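Local atomic coordinates of enoyl CoA hydratase/isomerase (Crotonase) (PDB entry 3I47), a protein that probably acts as an enoyl-CoA hydratase or isomerase of the crotonase family, adding water to, or shifting, the double bond of enoyl-CoA thioesters. Residues A[47-55]-A[197-205]. Numbering follows the deposited sequence.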
loop_
_atom_site.group_PDB
_atom_site.type_symbol
_atom_site.label_atom_id
_atom_site.label_comp_id
_atom_site.label_asym_id
_atom_site.label_seq_id
_atom_site.Cartn_x
_atom_site.Cartn_y
_atom_site.Cartn_z
ATOM N N THR A 47 4.693 -8.913 -15.965
ATOM C CA THR A 47 5.686 -7.991 -16.514
ATOM C C THR A 47 5.061 -6.759 -17.181
ATOM O O THR A 47 5.755 -5.767 -17.405
ATOM C CB THR A 47 6.658 -8.684 -17.514
ATOM O OG1 THR A 47 5.906 -9.279 -18.569
ATOM C CG2 THR A 47 7.489 -9.750 -16.818
ATOM N N ASN A 48 3.764 -6.819 -17.487
ATOM C CA ASN A 48 3.035 -5.667 -18.032
ATOM C C ASN A 48 2.661 -4.610 -16.979
ATOM O O ASN A 48 2.184 -3.526 -17.321
ATOM C CB ASN A 48 1.781 -6.128 -18.778
ATOM C CG ASN A 48 2.108 -6.949 -20.016
ATOM O OD1 ASN A 48 3.034 -6.627 -20.766
ATOM N ND2 ASN A 48 1.350 -8.011 -20.234
ATOM N N VAL A 49 2.874 -4.938 -15.706
ATOM C CA VAL A 49 2.541 -4.044 -14.593
ATOM C C VAL A 49 3.817 -3.501 -13.962
ATOM O O VAL A 49 4.710 -4.270 -13.613
ATOM C CB VAL A 49 1.688 -4.785 -13.522
ATOM C CG1 VAL A 49 1.465 -3.909 -12.278
ATOM C CG2 VAL A 49 0.349 -5.187 -14.102
ATOM N N ARG A 50 3.899 -2.178 -13.831
ATOM C CA ARG A 50 5.000 -1.532 -13.126
ATOM C C ARG A 50 4.583 -0.997 -11.772
ATOM O O ARG A 50 5.409 -0.948 -10.859
ATOM C CB ARG A 50 5.603 -0.386 -13.947
ATOM C CG ARG A 50 6.413 -0.845 -15.149
ATOM C CD ARG A 50 6.982 0.328 -15.913
ATOM N NE ARG A 50 7.689 -0.129 -17.116
ATOM C CZ ARG A 50 8.110 0.673 -18.090
ATOM N NH1 ARG A 50 7.905 1.983 -18.016
ATOM N NH2 ARG A 50 8.714 0.155 -19.152
ATOM N N VAL A 51 3.328 -0.564 -11.644
ATOM C CA VAL A 51 2.854 0.067 -10.395
ATOM C C VAL A 51 1.531 -0.584 -10.025
ATOM O O VAL A 51 0.725 -0.872 -10.905
ATOM C CB VAL A 51 2.664 1.601 -10.575
ATOM C CG1 VAL A 51 2.061 2.273 -9.313
ATOM C CG2 VAL A 51 4.004 2.280 -10.959
ATOM N N ILE A 52 1.330 -0.824 -8.732
ATOM C CA ILE A 52 0.094 -1.437 -8.237
ATOM C C ILE A 52 -0.686 -0.456 -7.376
ATOM O O ILE A 52 -0.122 0.149 -6.464
ATOM C CB ILE A 52 0.429 -2.698 -7.431
ATOM C CG1 ILE A 52 1.128 -3.720 -8.345
ATOM C CG2 ILE A 52 -0.844 -3.328 -6.831
ATOM C CD1 ILE A 52 1.756 -4.895 -7.596
ATOM N N VAL A 53 -1.977 -0.315 -7.672
ATOM C CA VAL A 53 -2.878 0.548 -6.899
ATOM C C VAL A 53 -3.979 -0.281 -6.244
ATOM O O VAL A 53 -4.636 -1.076 -6.912
ATOM C CB VAL A 53 -3.525 1.646 -7.798
ATOM C CG1 VAL A 53 -4.563 2.446 -7.038
ATOM C CG2 VAL A 53 -2.457 2.583 -8.333
ATOM N N LEU A 54 -4.146 -0.105 -4.937
ATOM C CA LEU A 54 -5.306 -0.647 -4.217
ATOM C C LEU A 54 -6.284 0.488 -3.968
ATOM O O LEU A 54 -5.936 1.484 -3.330
ATOM C CB LEU A 54 -4.883 -1.240 -2.864
ATOM C CG LEU A 54 -3.689 -2.207 -2.800
ATOM C CD1 LEU A 54 -3.471 -2.697 -1.354
ATOM C CD2 LEU A 54 -3.843 -3.394 -3.771
ATOM N N LYS A 55 -7.508 0.340 -4.468
ATOM C CA LYS A 55 -8.524 1.373 -4.311
ATOM C C LYS A 55 -9.869 0.736 -4.061
ATOM O O LYS A 55 -9.949 -0.480 -3.905
ATOM C CB LYS A 55 -8.559 2.317 -5.524
ATOM C CG LYS A 55 -8.934 1.677 -6.880
ATOM C CD LYS A 55 -8.850 2.730 -7.993
ATOM C CE LYS A 55 -9.216 2.170 -9.350
ATOM N NZ LYS A 55 -10.691 1.908 -9.438
ATOM N N ALA A 197 0.267 7.576 -10.378
ATOM C CA ALA A 197 0.751 6.218 -10.621
ATOM C C ALA A 197 1.383 6.124 -12.008
ATOM O O ALA A 197 2.442 5.531 -12.148
ATOM C CB ALA A 197 -0.380 5.190 -10.459
ATOM N N SER A 198 0.746 6.747 -13.002
ATOM C CA SER A 198 1.284 6.744 -14.366
ATOM C C SER A 198 2.657 7.402 -14.406
ATOM O O SER A 198 3.578 6.899 -15.067
ATOM C CB SER A 198 0.324 7.415 -15.347
ATOM O OG SER A 198 -0.830 6.617 -15.536
ATOM N N GLN A 199 2.818 8.507 -13.679
ATOM C CA GLN A 199 4.118 9.191 -13.610
ATOM C C GLN A 199 5.238 8.299 -13.073
ATOM O O GLN A 199 6.341 8.271 -13.631
ATOM C CB GLN A 199 4.009 10.491 -12.820
ATOM C CG GLN A 199 3.306 11.585 -13.614
ATOM C CD GLN A 199 2.686 12.665 -12.742
ATOM O OE1 GLN A 199 2.799 12.645 -11.512
ATOM N NE2 GLN A 199 2.015 13.623 -13.386
ATOM N N ILE A 200 4.962 7.568 -11.998
ATOM C CA ILE A 200 5.927 6.606 -11.489
ATOM C C ILE A 200 6.193 5.488 -12.516
ATOM O O ILE A 200 7.347 5.072 -12.703
ATOM C CB ILE A 200 5.459 6.026 -10.122
ATOM C CG1 ILE A 200 5.370 7.158 -9.088
ATOM C CG2 ILE A 200 6.409 4.943 -9.641
ATOM C CD1 ILE A 200 4.691 6.753 -7.776
ATOM N N SER A 201 5.137 5.039 -13.203
ATOM C CA SER A 201 5.258 3.944 -14.180
ATOM C C SER A 201 6.069 4.370 -15.397
ATOM O O SER A 201 6.570 3.523 -16.130
ATOM C CB SER A 201 3.883 3.402 -14.605
ATOM O OG SER A 201 3.253 4.251 -15.551
ATOM N N ASN A 202 6.207 5.676 -15.586
ATOM C CA ASN A 202 6.994 6.189 -16.708
ATOM C C ASN A 202 8.430 6.566 -16.365
ATOM O O ASN A 202 9.220 6.935 -17.248
ATOM C CB ASN A 202 6.237 7.305 -17.434
ATOM C CG ASN A 202 4.999 6.785 -18.141
ATOM O OD1 ASN A 202 5.053 5.781 -18.862
ATOM N ND2 ASN A 202 3.874 7.445 -17.926
ATOM N N ASN A 203 8.793 6.455 -15.093
ATOM C CA ASN A 203 10.197 6.562 -14.716
ATOM C C ASN A 203 10.900 5.252 -15.091
ATOM O O ASN A 203 10.245 4.223 -15.306
ATOM C CB ASN A 203 10.352 6.858 -13.216
ATOM C CG ASN A 203 9.838 8.248 -12.821
ATOM O OD1 ASN A 203 9.439 8.476 -11.667
ATOM N ND2 ASN A 203 9.836 9.171 -13.769
ATOM N N ALA A 204 12.228 5.284 -15.181
ATOM C CA ALA A 204 12.982 4.086 -15.572
ATOM C C ALA A 204 12.673 2.925 -14.636
ATOM O O ALA A 204 12.834 3.031 -13.435
ATOM C CB ALA A 204 14.467 4.379 -15.584
ATOM N N PRO A 205 12.201 1.802 -15.193
ATOM C CA PRO A 205 11.622 0.770 -14.331
ATOM C C PRO A 205 12.610 0.084 -13.393
ATOM O O PRO A 205 12.278 -0.152 -12.226
ATOM C CB PRO A 205 11.016 -0.230 -15.329
ATOM C CG PRO A 205 11.706 0.040 -16.615
ATOM C CD PRO A 205 11.993 1.517 -16.619
#
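In this crotonase-fold chain the end of helix 189-201 packs on the start of strand 51-56; the axes of 51-55 and 197-201 run nearly antiparallel (162°), 8.8 Å apart at their closest. R50, just ahead of the strand, grips the end of the helix: its NH1 donates to the carbonyl O of S201 at 2.8 Å, a fairly straight bond (N-H...O 162°) that lies in the guanidinium plane and meets the oxygen nearly head-on (C=O...N 170°). The R50 chain is extended from CG to NE, which carries the guanidinium past S201 to the first turn of the next helix. There P205 covers one face of the group, its CG offset toward the rim and 3.9 Å from R50 NH2. Deeper in, V51 CG2 rests against the I200 methyl CG2 (3.8 Å) and S201 CB, while V51 CG1 and V53 CG2 converge on the CB of A197, each at 4.0 Å. S201 OG turns back into its own helix and donates to S198 O. V14 of strand 14-19 and I103 of strand 102-106 join A197 and V53 in the apolar layer, on the other face of the sheet I52 packs on helix 30-45, and R50 NH2 reaches the carbonyl of W259.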